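Side-chain contacts in serine acetyltransferase (Entamoeba histolytica, PDB 3Q1X), which probably transfers an acetyl group to the hydroxyl of L-serine, an early step of cysteine biosynthesis, and is seen here with serine bound: residues E14-D19 with F45-F50; E20-S25 with P118-I123; F35-K40 with R148-E153; V141-G146 with I186-I191. All blocks are in the same frame, centred on the assembly; numbering follows the deposited sequence.

Contact 1 of 4, residues E14-D19 with F45-F50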
loop_
_atom_site.group_PDB
_atom_site.type_symbol
_atom_site.label_atom_id
_atom_site.label_comp_id
_atom_site.label_asym_id
_atom_site.label_seq_id
_atom_site.Cartn_x
_atom_site.Cartn_y
_atom_site.Cartn_z
ATOM N N GLU A 14 17.535 -12.858 28.229
ATOM C CA GLU A 14 16.962 -13.297 29.502
ATOM C C GLU A 14 15.448 -13.085 29.538
ATOM O O GLU A 14 14.709 -13.912 30.085
ATOM C CB GLU A 14 17.637 -12.573 30.672
ATOM C CG GLU A 14 19.030 -13.105 31.025
ATOM C CD GLU A 14 19.013 -14.548 31.521
ATOM O OE1 GLU A 14 18.297 -14.843 32.504
ATOM O OE2 GLU A 14 19.722 -15.391 30.928
ATOM N N MET A 15 14.996 -11.977 28.953
ATOM C CA MET A 15 13.566 -11.707 28.811
ATOM C C MET A 15 12.917 -12.759 27.918
ATOM O O MET A 15 11.858 -13.290 28.254
ATOM C CB MET A 15 13.334 -10.309 28.243
ATOM C CG MET A 15 13.636 -9.197 29.235
ATOM S SD MET A 15 13.904 -7.630 28.404
ATOM C CE MET A 15 12.239 -7.003 28.324
ATOM N N TYR A 16 13.567 -13.064 26.795
ATOM C CA TYR A 16 13.116 -14.121 25.886
ATOM C C TYR A 16 12.945 -15.452 26.631
ATOM O O TYR A 16 11.906 -16.097 26.515
ATOM C CB TYR A 16 14.083 -14.242 24.701
ATOM C CG TYR A 16 14.054 -15.565 23.953
ATOM C CD1 TYR A 16 13.118 -15.809 22.945
ATOM C CD2 TYR A 16 14.992 -16.562 24.235
ATOM C CE1 TYR A 16 13.103 -17.030 22.253
ATOM C CE2 TYR A 16 14.988 -17.779 23.553
ATOM C CZ TYR A 16 14.044 -18.007 22.564
ATOM O OH TYR A 16 14.048 -19.212 21.891
ATOM N N LEU A 17 13.945 -15.834 27.425
ATOM C CA LEU A 17 13.884 -17.060 28.226
ATOM C C LEU A 17 12.713 -17.104 29.219
ATOM O O LEU A 17 12.185 -18.184 29.527
ATOM C CB LEU A 17 15.204 -17.279 28.967
ATOM C CG LEU A 17 16.417 -17.786 28.187
ATOM C CD1 LEU A 17 17.606 -17.847 29.128
ATOM C CD2 LEU A 17 16.158 -19.154 27.545
ATOM N N GLN A 18 12.298 -15.932 29.692
ATOM C CA GLN A 18 11.275 -15.812 30.730
ATOM C C GLN A 18 9.894 -15.487 30.160
ATOM O O GLN A 18 8.910 -15.444 30.899
ATOM C CB GLN A 18 11.686 -14.758 31.766
ATOM C CG GLN A 18 12.932 -15.127 32.574
ATOM C CD GLN A 18 13.558 -13.928 33.268
ATOM O OE1 GLN A 18 12.854 -13.062 33.791
ATOM N NE2 GLN A 18 14.888 -13.873 33.278
ATOM N N ASP A 19 9.823 -15.264 28.849
ATOM C CA ASP A 19 8.540 -15.041 28.179
ATOM C C ASP A 19 7.629 -16.257 28.316
ATOM O O ASP A 19 8.081 -17.400 28.284
ATOM C CB ASP A 19 8.730 -14.722 26.689
ATOM C CG ASP A 19 9.197 -13.297 26.431
ATOM O OD1 ASP A 19 9.031 -12.416 27.309
ATOM O OD2 ASP A 19 9.725 -13.060 25.322
ATOM N N PHE A 45 13.504 -9.161 18.617
ATOM C CA PHE A 45 12.391 -9.223 19.564
ATOM C C PHE A 45 11.677 -10.567 19.625
ATOM O O PHE A 45 11.226 -10.965 20.695
ATOM C CB PHE A 45 11.367 -8.118 19.285
ATOM C CG PHE A 45 11.841 -6.734 19.638
ATOM C CD1 PHE A 45 12.479 -6.475 20.853
ATOM C CD2 PHE A 45 11.614 -5.675 18.764
ATOM C CE1 PHE A 45 12.909 -5.181 21.173
ATOM C CE2 PHE A 45 12.022 -4.380 19.079
ATOM C CZ PHE A 45 12.673 -4.131 20.285
ATOM N N PHE A 46 11.553 -11.241 18.482
ATOM C CA PHE A 46 10.845 -12.526 18.412
ATOM C C PHE A 46 11.604 -13.573 17.591
ATOM O O PHE A 46 11.122 -14.021 16.538
ATOM C CB PHE A 46 9.419 -12.308 17.877
ATOM C CG PHE A 46 8.652 -11.250 18.625
ATOM C CD1 PHE A 46 8.075 -11.534 19.858
ATOM C CD2 PHE A 46 8.534 -9.962 18.110
ATOM C CE1 PHE A 46 7.385 -10.555 20.566
ATOM C CE2 PHE A 46 7.842 -8.973 18.809
ATOM C CZ PHE A 46 7.267 -9.268 20.038
ATOM N N PRO A 47 12.799 -13.981 18.076
ATOM C CA PRO A 47 13.668 -14.884 17.314
ATOM C C PRO A 47 13.050 -16.239 16.948
ATOM O O PRO A 47 13.402 -16.790 15.916
ATOM C CB PRO A 47 14.867 -15.091 18.244
ATOM C CG PRO A 47 14.395 -14.684 19.600
ATOM C CD PRO A 47 13.421 -13.587 19.354
ATOM N N ASP A 48 12.149 -16.761 17.777
ATOM C CA ASP A 48 11.504 -18.064 17.520
ATOM C C ASP A 48 10.727 -18.086 16.212
ATOM O O ASP A 48 10.475 -19.148 15.635
ATOM C CB ASP A 48 10.535 -18.427 18.644
ATOM C CG ASP A 48 11.227 -18.995 19.861
ATOM O OD1 ASP A 48 12.435 -19.307 19.789
ATOM O OD2 ASP A 48 10.544 -19.137 20.888
ATOM N N PHE A 49 10.340 -16.904 15.754
ATOM C CA PHE A 49 9.439 -16.802 14.618
ATOM C C PHE A 49 10.160 -16.401 13.351
ATOM O O PHE A 49 9.595 -16.486 12.264
ATOM C CB PHE A 49 8.307 -15.828 14.952
ATOM C CG PHE A 49 7.560 -16.202 16.195
ATOM C CD1 PHE A 49 6.540 -17.144 16.149
ATOM C CD2 PHE A 49 7.894 -15.632 17.424
ATOM C CE1 PHE A 49 5.859 -17.505 17.302
ATOM C CE2 PHE A 49 7.216 -15.993 18.581
ATOM C CZ PHE A 49 6.195 -16.925 18.520
ATOM N N PHE A 50 11.415 -15.984 13.498
ATOM C CA PHE A 50 12.182 -15.468 12.371
ATOM C C PHE A 50 13.583 -16.047 12.252
ATOM O O PHE A 50 14.317 -15.693 11.327
ATOM C CB PHE A 50 12.186 -13.938 12.401
ATOM C CG PHE A 50 10.814 -13.353 12.331
ATOM C CD1 PHE A 50 10.110 -13.365 11.127
ATOM C CD2 PHE A 50 10.198 -12.846 13.468
ATOM C CE1 PHE A 50 8.822 -12.845 11.049
ATOM C CE2 PHE A 50 8.912 -12.320 13.400
ATOM C CZ PHE A 50 8.226 -12.322 12.185
#
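A first torsion of 159° swings the Y16 ring out from helix 2-18 toward segment 45-50, and the D48 side chain, turned with CG beside its own backbone N, brings a carboxylate oxygen to meet it. The hydroxyl Y16 OH donates to D48 OD1 at 2.7 Å. It arrives on the syn side of that oxygen, 25° out of the carboxylate plane, while the carboxylate itself lies at the edge of the phenol ring with the two planes 72° apart. Tyrosine suits the place because it carries a donor on a long, largely apolar stem: lower on the ring, CD1 of Y16 packs against CG of P47 at 3.8 Å. The contact joins the C-terminal part of helix 2-18 to the short, weakly bonded helix 47-50 in the helical N-terminal region of a left-handed beta-helix acyltransferase. F46 is the residue at which helix 36-45 gives up its helical angles, and P47, which has no N-H to offer a preceding carbonyl, fits the start of the new turn. The other oxygen, D48 OD2, accepts from H24 ND1 and from the backbone N of S25, so three bonds restrain the carboxylate. The ring of H24 also meets that of Y16 edge-to-face.

Contact 2 of 4, residues E20-S25 with P118-I123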
loop_
_atom_site.group_PDB
_atom_site.type_symbol
_atom_site.label_atom_id
_atom_site.label_comp_id
_atom_site.label_asym_id
_atom_site.label_seq_id
_atom_site.Cartn_x
_atom_site.Cartn_y
_atom_site.Cartn_z
ATOM N N GLU A 20 6.341 -15.978 28.472
ATOM C CA GLU A 20 5.287 -16.983 28.484
ATOM C C GLU A 20 5.296 -17.766 27.160
ATOM O O GLU A 20 5.798 -17.273 26.149
ATOM C CB GLU A 20 3.934 -16.295 28.725
ATOM C CG GLU A 20 3.846 -15.469 30.040
ATOM C CD GLU A 20 4.376 -14.026 29.936
ATOM O OE1 GLU A 20 5.132 -13.694 28.998
ATOM O OE2 GLU A 20 4.034 -13.212 30.818
ATOM N N ASP A 21 4.744 -18.980 27.168
ATOM C CA ASP A 21 4.848 -19.898 26.017
ATOM C C ASP A 21 4.234 -19.362 24.721
ATOM O O ASP A 21 4.697 -19.703 23.630
ATOM C CB ASP A 21 4.265 -21.267 26.375
ATOM C CG ASP A 21 4.519 -21.624 27.821
ATOM O OD1 ASP A 21 5.594 -22.197 28.116
ATOM O OD2 ASP A 21 3.667 -21.273 28.672
ATOM N N ALA A 22 3.206 -18.528 24.858
ATOM C CA ALA A 22 2.540 -17.885 23.722
ATOM C C ALA A 22 3.483 -17.021 22.881
ATOM O O ALA A 22 3.205 -16.756 21.705
ATOM C CB ALA A 22 1.357 -17.061 24.206
ATOM N N PHE A 23 4.597 -16.602 23.484
ATOM C CA PHE A 23 5.596 -15.783 22.806
ATOM C C PHE A 23 6.745 -16.651 22.290
ATOM O O PHE A 23 7.768 -16.143 21.835
ATOM C CB PHE A 23 6.110 -14.684 23.744
ATOM C CG PHE A 23 5.034 -13.754 24.229
ATOM C CD1 PHE A 23 4.641 -12.659 23.453
ATOM C CD2 PHE A 23 4.408 -13.966 25.459
ATOM C CE1 PHE A 23 3.645 -11.794 23.896
ATOM C CE2 PHE A 23 3.406 -13.103 25.903
ATOM C CZ PHE A 23 3.023 -12.017 25.123
ATOM N N HIS A 24 6.554 -17.965 22.353
ATOM C CA HIS A 24 7.564 -18.912 21.908
ATOM C C HIS A 24 7.007 -19.880 20.862
ATOM O O HIS A 24 5.792 -20.068 20.748
ATOM C CB HIS A 24 8.113 -19.711 23.100
ATOM C CG HIS A 24 9.056 -18.943 23.978
ATOM N ND1 HIS A 24 10.207 -18.350 23.505
ATOM C CD2 HIS A 24 9.036 -18.711 25.313
ATOM C CE1 HIS A 24 10.847 -17.774 24.507
ATOM N NE2 HIS A 24 10.154 -17.971 25.613
ATOM N N SER A 25 7.916 -20.490 20.108
ATOM C CA SER A 25 7.576 -21.558 19.174
ATOM C C SER A 25 8.780 -22.452 18.892
ATOM O O SER A 25 9.916 -21.973 18.829
ATOM C CB SER A 25 7.068 -20.977 17.856
ATOM O OG SER A 25 6.541 -21.997 17.030
ATOM N N PRO A 118 -5.789 -16.517 15.336
ATOM C CA PRO A 118 -5.757 -17.862 15.934
ATOM C C PRO A 118 -4.754 -18.021 17.096
ATOM O O PRO A 118 -4.885 -18.955 17.906
ATOM C CB PRO A 118 -5.339 -18.743 14.756
ATOM C CG PRO A 118 -4.488 -17.836 13.912
ATOM C CD PRO A 118 -5.141 -16.490 14.011
ATOM N N GLY A 119 -3.764 -17.137 17.152
ATOM C CA GLY A 119 -2.723 -17.146 18.198
ATOM C C GLY A 119 -1.722 -16.033 17.945
ATOM O O GLY A 119 -1.712 -15.444 16.861
ATOM N N LEU A 120 -0.897 -15.725 18.943
ATOM C CA LEU A 120 0.082 -14.641 18.818
ATOM C C LEU A 120 1.049 -14.869 17.665
ATOM O O LEU A 120 1.455 -13.915 17.011
ATOM C CB LEU A 120 0.853 -14.406 20.129
ATOM C CG LEU A 120 0.037 -13.964 21.352
ATOM C CD1 LEU A 120 0.929 -13.416 22.438
ATOM C CD2 LEU A 120 -0.993 -12.914 20.988
ATOM N N SER A 121 1.394 -16.133 17.418
ATOM C CA SER A 121 2.337 -16.473 16.352
ATOM C C SER A 121 1.985 -15.860 14.992
ATOM O O SER A 121 2.884 -15.435 14.288
ATOM C CB SER A 121 2.575 -17.990 16.228
ATOM O OG SER A 121 1.482 -18.665 15.657
ATOM N N LEU A 122 0.697 -15.813 14.626
ATOM C CA LEU A 122 0.296 -15.261 13.317
ATOM C C LEU A 122 0.372 -13.735 13.280
ATOM O O LEU A 122 0.684 -13.135 12.239
ATOM C CB LEU A 122 -1.115 -15.714 12.924
ATOM C CG LEU A 122 -1.433 -15.457 11.445
ATOM C CD1 LEU A 122 -0.476 -16.257 10.541
ATOM C CD2 LEU A 122 -2.867 -15.798 11.149
ATOM N N ILE A 123 0.080 -13.115 14.423
ATOM C CA ILE A 123 0.191 -11.672 14.577
ATOM C C ILE A 123 1.640 -11.234 14.435
ATOM O O ILE A 123 1.953 -10.306 13.677
ATOM C CB ILE A 123 -0.415 -11.209 15.930
ATOM C CG1 ILE A 123 -1.841 -11.759 16.075
ATOM C CG2 ILE A 123 -0.402 -9.685 16.025
ATOM C CD1 ILE A 123 -2.547 -11.384 17.381
HETATM O O HOH W 1 1.739 -18.141 19.693
#
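A22 and L120 bring the two backbones together, their CA atoms 6.4 Å apart, where a 3-10 turn at 21-23 faces the first turn of helix 120-126. The turn is closed by F23 N bonding to E20 O at 3.0 Å. A water spans the gap: it donates to A22 O at 2.8 Å and accepts, weakly, from S121 N at 3.1 Å. First-turn N-H groups of a helix have no carbonyl one turn back, and here water serves one.

The side chains add an apolar contact centred on L120. With CG beside its backbone N (chi1 -62°), this leucine sends methyl CD1 over one face of the F23 ring, displaced toward the rim, in a CH-pi contact 3.9 Å from the ring centroid and 27° off the normal. The same CD1 lies 4.1 Å from CB of A22. Leucine suits the place because one methyl can rest on the ring and still reach the alanine.

K104 of helix 82-113 makes a cation-pi contact with F23, and Y111 of that helix packs on L120. S121 touches F49 of helix 47-50 and Y149 of a neighbouring subunit, which places the contact between the N-terminal helices and the subunit interface.

Contact 3 of 4, residues F35-K40 with R148-E153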
loop_
_atom_site.group_PDB
_atom_site.type_symbol
_atom_site.label_atom_id
_atom_site.label_comp_id
_atom_site.label_asym_id
_atom_site.label_seq_id
_atom_site.Cartn_x
_atom_site.Cartn_y
_atom_site.Cartn_z
ATOM N N PHE A 35 12.194 -5.105 4.424
ATOM C CA PHE A 35 13.132 -4.000 4.647
ATOM C C PHE A 35 13.943 -4.128 5.941
ATOM O O PHE A 35 13.476 -4.688 6.943
ATOM C CB PHE A 35 12.449 -2.632 4.526
ATOM C CG PHE A 35 11.414 -2.349 5.585
ATOM C CD1 PHE A 35 11.754 -1.647 6.733
ATOM C CD2 PHE A 35 10.083 -2.712 5.393
ATOM C CE1 PHE A 35 10.793 -1.350 7.701
ATOM C CE2 PHE A 35 9.111 -2.428 6.357
ATOM C CZ PHE A 35 9.468 -1.742 7.511
ATOM N N THR A 36 15.158 -3.587 5.904
ATOM C CA THR A 36 16.201 -3.933 6.872
ATOM C C THR A 36 15.773 -3.790 8.329
ATOM O O THR A 36 15.933 -4.734 9.106
ATOM C CB THR A 36 17.512 -3.156 6.616
ATOM O OG1 THR A 36 17.884 -3.290 5.242
ATOM C CG2 THR A 36 18.639 -3.697 7.489
ATOM N N GLU A 37 15.208 -2.632 8.680
ATOM C CA GLU A 37 14.859 -2.325 10.068
ATOM C C GLU A 37 13.868 -3.338 10.641
ATOM O O GLU A 37 14.060 -3.821 11.748
ATOM C CB GLU A 37 14.336 -0.893 10.220
ATOM C CG GLU A 37 15.335 0.210 9.809
ATOM C CD GLU A 37 15.227 0.626 8.347
ATOM O OE1 GLU A 37 14.813 -0.196 7.493
ATOM O OE2 GLU A 37 15.561 1.794 8.042
ATOM N N LEU A 38 12.831 -3.669 9.867
ATOM C CA LEU A 38 11.862 -4.690 10.261
ATOM C C LEU A 38 12.477 -6.089 10.311
ATOM O O LEU A 38 12.261 -6.806 11.278
ATOM C CB LEU A 38 10.633 -4.685 9.342
ATOM C CG LEU A 38 9.450 -5.594 9.714
ATOM C CD1 LEU A 38 8.875 -5.261 11.103
ATOM C CD2 LEU A 38 8.363 -5.506 8.645
ATOM N N GLN A 39 13.250 -6.450 9.287
ATOM C CA GLN A 39 13.928 -7.753 9.221
ATOM C C GLN A 39 14.733 -8.009 10.498
ATOM O O GLN A 39 14.600 -9.060 11.132
ATOM C CB GLN A 39 14.831 -7.807 7.979
ATOM C CG GLN A 39 15.544 -9.136 7.748
ATOM C CD GLN A 39 14.665 -10.188 7.098
ATOM O OE1 GLN A 39 13.484 -9.964 6.844
ATOM N NE2 GLN A 39 15.244 -11.347 6.822
ATOM N N LYS A 40 15.536 -7.018 10.877
ATOM C CA LYS A 40 16.404 -7.109 12.047
ATOM C C LYS A 40 15.629 -7.108 13.360
ATOM O O LYS A 40 15.877 -7.946 14.217
ATOM C CB LYS A 40 17.480 -6.015 12.022
ATOM C CG LYS A 40 18.573 -6.230 10.963
ATOM C CD LYS A 40 18.946 -7.705 10.861
ATOM C CE LYS A 40 20.070 -7.961 9.876
ATOM N NZ LYS A 40 20.031 -9.385 9.441
ATOM N N ARG A 148 15.317 14.079 12.802
ATOM C CA ARG A 148 14.145 14.492 12.042
ATOM C C ARG A 148 14.101 13.948 10.613
ATOM O O ARG A 148 13.120 14.151 9.906
ATOM C CB ARG A 148 14.045 16.026 12.032
ATOM C CG ARG A 148 13.778 16.665 13.408
ATOM C CD ARG A 148 12.347 16.392 13.849
ATOM N NE ARG A 148 12.069 16.956 15.165
ATOM C CZ ARG A 148 12.345 16.354 16.321
ATOM N NH1 ARG A 148 12.918 15.160 16.334
ATOM N NH2 ARG A 148 12.053 16.956 17.469
ATOM N N TYR A 149 15.160 13.265 10.195
ATOM C CA TYR A 149 15.271 12.799 8.817
ATOM C C TYR A 149 15.167 11.280 8.661
ATOM O O TYR A 149 14.215 10.763 8.040
ATOM C CB TYR A 149 16.577 13.306 8.207
ATOM C CG TYR A 149 16.526 14.773 7.826
ATOM C CD1 TYR A 149 16.696 15.763 8.794
ATOM C CD2 TYR A 149 16.305 15.170 6.508
ATOM C CE1 TYR A 149 16.640 17.113 8.465
ATOM C CE2 TYR A 149 16.249 16.531 6.164
ATOM C CZ TYR A 149 16.417 17.490 7.158
ATOM O OH TYR A 149 16.369 18.836 6.856
ATOM N N TYR A 150 16.149 10.560 9.199
ATOM C CA TYR A 150 16.170 9.111 9.022
ATOM C C TYR A 150 14.969 8.414 9.682
ATOM O O TYR A 150 14.424 7.461 9.113
ATOM C CB TYR A 150 17.525 8.487 9.426
ATOM C CG TYR A 150 17.466 6.978 9.509
ATOM C CD1 TYR A 150 17.218 6.194 8.374
ATOM C CD2 TYR A 150 17.624 6.338 10.728
ATOM C CE1 TYR A 150 17.131 4.799 8.471
ATOM C CE2 TYR A 150 17.555 4.963 10.832
ATOM C CZ TYR A 150 17.307 4.197 9.711
ATOM O OH TYR A 150 17.234 2.828 9.850
ATOM N N CYS A 151 14.534 8.900 10.853
ATOM C CA CYS A 151 13.347 8.320 11.520
ATOM C C CYS A 151 12.094 8.434 10.645
ATOM O O CYS A 151 11.250 7.540 10.654
ATOM C CB CYS A 151 13.111 8.913 12.925
ATOM S SG CYS A 151 12.717 10.702 12.993
ATOM N N ARG A 152 11.992 9.512 9.865
ATOM C CA ARG A 152 10.919 9.613 8.882
ATOM C C ARG A 152 11.095 8.627 7.722
ATOM O O ARG A 152 10.119 8.009 7.289
ATOM C CB ARG A 152 10.760 11.043 8.358
ATOM C CG ARG A 152 9.692 11.167 7.269
ATOM C CD ARG A 152 8.266 10.905 7.779
ATOM N NE ARG A 152 7.266 11.084 6.719
ATOM C CZ ARG A 152 6.706 12.247 6.378
ATOM N NH1 ARG A 152 7.024 13.373 7.012
ATOM N NH2 ARG A 152 5.822 12.284 5.393
ATOM N N GLU A 153 12.332 8.467 7.235
ATOM C CA GLU A 153 12.625 7.530 6.144
ATOM C C GLU A 153 12.267 6.099 6.539
ATOM O O GLU A 153 11.664 5.357 5.767
ATOM C CB GLU A 153 14.102 7.593 5.747
ATOM C CG GLU A 153 14.451 6.753 4.522
ATOM C CD GLU A 153 15.805 7.116 3.940
ATOM O OE1 GLU A 153 16.796 7.165 4.702
ATOM O OE2 GLU A 153 15.875 7.360 2.726
#
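E37 and Y150 make this contact through one hydrogen bond: Y150 OH donates to E37 OE2 at 2.7 Å. The hydroxyl reaches OE2 on its anti side and stands 21° out of the carboxylate plane. The two side chains come from opposite directions; the planes of carboxylate and ring are nearly parallel, 14° apart, though not one and the same, and OE2 lies at the edge of the phenol, near its plane. Glutamate reaches this position through a bend in its chain at chi2 (91°), and the bend also leaves CG of E37 3.2 Å from Y150 OH. The CA atoms of E37 and Y150 are 11.6 Å apart, a span that suits a glutamate meeting a tyrosine.

Electrostatics form the second element. Both E37 and Y150 are buried, so the phenol gives the carboxylate a donor in surroundings from which much of the solvent is excluded. A second acid, E153, lies nearby, with its OE1 6.4 Å from E37 OE2; this like charge may raise the proton affinity of E37 somewhat, although a salt bridge from E153 to R125 of a neighbouring subunit should temper the effect.

The bond links the first turns of helices 36-45 and 150-162. Helix 59-79 flanks it, with Y71 against E37 and I72, S75 and V76 along Y150, while L142 of helix 128-144 also packs on the tyrosine.

Contact 4 of 4, residues V141-G146 with I186-I191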
loop_
_atom_site.group_PDB
_atom_site.type_symbol
_atom_site.label_atom_id
_atom_site.label_comp_id
_atom_site.label_asym_id
_atom_site.label_seq_id
_atom_site.Cartn_x
_atom_site.Cartn_y
_atom_site.Cartn_z
ATOM N N VAL A 141 12.119 6.620 19.252
ATOM C CA VAL A 141 13.301 6.902 20.099
ATOM C C VAL A 141 14.280 7.846 19.382
ATOM O O VAL A 141 14.837 8.762 19.993
ATOM C CB VAL A 141 14.002 5.613 20.603
ATOM C CG1 VAL A 141 15.173 5.956 21.510
ATOM C CG2 VAL A 141 13.022 4.749 21.369
ATOM N N LEU A 142 14.468 7.620 18.081
ATOM C CA LEU A 142 15.215 8.545 17.236
ATOM C C LEU A 142 14.622 9.949 17.269
ATOM O O LEU A 142 15.355 10.929 17.451
ATOM C CB LEU A 142 15.298 8.032 15.799
ATOM C CG LEU A 142 16.323 6.933 15.527
ATOM C CD1 LEU A 142 16.242 6.506 14.081
ATOM C CD2 LEU A 142 17.727 7.421 15.854
ATOM N N TYR A 143 13.302 10.049 17.113
ATOM C CA TYR A 143 12.636 11.343 17.143
ATOM C C TYR A 143 12.872 12.010 18.500
ATOM O O TYR A 143 13.205 13.196 18.576
ATOM C CB TYR A 143 11.132 11.218 16.849
ATOM C CG TYR A 143 10.457 12.563 16.650
ATOM C CD1 TYR A 143 10.355 13.140 15.380
ATOM C CD2 TYR A 143 9.958 13.278 17.742
ATOM C CE1 TYR A 143 9.751 14.391 15.203
ATOM C CE2 TYR A 143 9.365 14.520 17.580
ATOM C CZ TYR A 143 9.257 15.070 16.315
ATOM O OH TYR A 143 8.667 16.305 16.167
ATOM N N GLU A 144 12.733 11.225 19.563
ATOM C CA GLU A 144 12.974 11.731 20.916
ATOM C C GLU A 144 14.415 12.222 21.159
ATOM O O GLU A 144 14.642 13.024 22.064
ATOM C CB GLU A 144 12.535 10.705 21.970
ATOM C CG GLU A 144 11.008 10.626 22.119
ATOM C CD GLU A 144 10.533 9.597 23.144
ATOM O OE1 GLU A 144 11.188 8.542 23.318
ATOM O OE2 GLU A 144 9.476 9.840 23.769
ATOM N N CYS A 145 15.374 11.763 20.355
ATOM C CA CYS A 145 16.752 12.283 20.422
ATOM C C CYS A 145 16.942 13.579 19.642
ATOM O O CYS A 145 18.022 14.192 19.689
ATOM C CB CYS A 145 17.755 11.255 19.919
ATOM S SG CYS A 145 17.760 9.741 20.806
ATOM N N GLY A 146 15.894 13.996 18.935
ATOM C CA GLY A 146 15.936 15.218 18.134
ATOM C C GLY A 146 16.172 15.000 16.646
ATOM O O GLY A 146 16.276 15.959 15.891
ATOM N N ILE A 186 -1.301 8.833 11.345
ATOM C CA ILE A 186 -1.130 9.314 12.716
ATOM C C ILE A 186 -0.007 10.359 12.680
ATOM O O ILE A 186 1.140 10.030 12.382
ATOM C CB ILE A 186 -0.822 8.152 13.707
ATOM C CG1 ILE A 186 -1.936 7.088 13.682
ATOM C CG2 ILE A 186 -0.609 8.691 15.123
ATOM C CD1 ILE A 186 -1.665 5.883 14.556
ATOM N N GLY A 187 -0.350 11.612 12.964
ATOM C CA GLY A 187 0.564 12.745 12.790
ATOM C C GLY A 187 1.675 12.932 13.810
ATOM O O GLY A 187 1.704 12.304 14.885
ATOM N N GLU A 188 2.590 13.828 13.455
ATOM C CA GLU A 188 3.791 14.117 14.227
ATOM C C GLU A 188 3.542 14.446 15.702
ATOM O O GLU A 188 4.356 14.124 16.560
ATOM C CB GLU A 188 4.545 15.271 13.564
ATOM C CG GLU A 188 5.851 15.665 14.267
ATOM C CD GLU A 188 6.702 16.619 13.442
ATOM O OE1 GLU A 188 7.917 16.733 13.714
ATOM O OE2 GLU A 188 6.163 17.245 12.515
ATOM N N THR A 189 2.431 15.117 15.987
ATOM C CA THR A 189 2.176 15.580 17.346
ATOM C C THR A 189 0.969 14.883 17.963
ATOM O O THR A 189 0.428 15.331 18.978
ATOM C CB THR A 189 2.022 17.121 17.418
ATOM O OG1 THR A 189 0.807 17.518 16.777
ATOM C CG2 THR A 189 3.203 17.812 16.741
ATOM N N ALA A 190 0.558 13.776 17.352
ATOM C CA ALA A 190 -0.505 12.953 17.920
ATOM C C ALA A 190 -0.034 12.309 19.220
ATOM O O ALA A 190 1.121 11.910 19.341
ATOM C CB ALA A 190 -0.955 11.898 16.925
ATOM N N ILE A 191 -0.922 12.236 20.202
ATOM C CA ILE A 191 -0.633 11.552 21.464
ATOM C C ILE A 191 -1.745 10.536 21.689
ATOM O O ILE A 191 -2.922 10.888 21.653
ATOM C CB ILE A 191 -0.556 12.549 22.660
ATOM C CG1 ILE A 191 0.552 13.594 22.433
ATOM C CG2 ILE A 191 -0.435 11.801 24.006
ATOM C CD1 ILE A 191 1.910 13.283 23.041
#
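Y143 and E188 meet at about a right angle, the phenol reaching across from the end of helix 128-144 and the glutamate extending from a turn between two short strands. Their flat groups are turned steeply against each other, ring and carboxylate planes being 78° apart. Y143 OH donates to E188 OE1 at 2.6 Å, approaching the oxygen on its anti side and 24° out of the carboxylate plane. OE1 also lies near the plane of the phenol at its edge, 3.3 Å from CE1 of Y143. An extended chain, with CG of E188 anti to the backbone N (chi1 -179°), carries the carboxylate this far: the CA atoms of Y143 and E188 are 9.7 Å apart, so a long acid and a long phenol suit the two ends.

The acid projects from a type I turn, G187 to A190, closed by A190 N bonding to G187 O at 3.1 Å. This turn is a corner of the left-handed beta-helix built by the hexapeptide-repeat family, and it joins strand 185-186 of one parallel sheet to strand 191-192 of the next. Helix 128-144 ends in a Schellman motif, where G146 takes up a positive phi that glycine accommodates readily.

The E188 side chain lies about 5 Å from a bound serine. Its other oxygen, OE2, forms a salt bridge with R222, a residue of the serine pocket; the bond to Y143 fixes OE1, an arrangement consistent with E188 helping to orient this arginine. R148 makes a cation-pi contact with Y143, and A116 of a neighbouring subunit packs on E188.

In the fold
Contacts 1 and 3 are buried; contacts 2 and 4 are partly so. Contacts 1, 3 and 4 share one chemistry, a tyrosine hydroxyl given to a carboxylate, but the acid is met syn in contact 1 and anti in the other two, and its plane is nearly parallel to the ring's only in contact 3. Contact 2 instead relies on apolar packing and a water. Contacts 1 and 2 touch through D48 with H24 and S25, at the far side of the chain from contact 4. Contacts 3 and 4 meet where helices 128-144 and 150-162 follow each other, and contact 4 alone joins the helical region to the beta-helix beside bound serine.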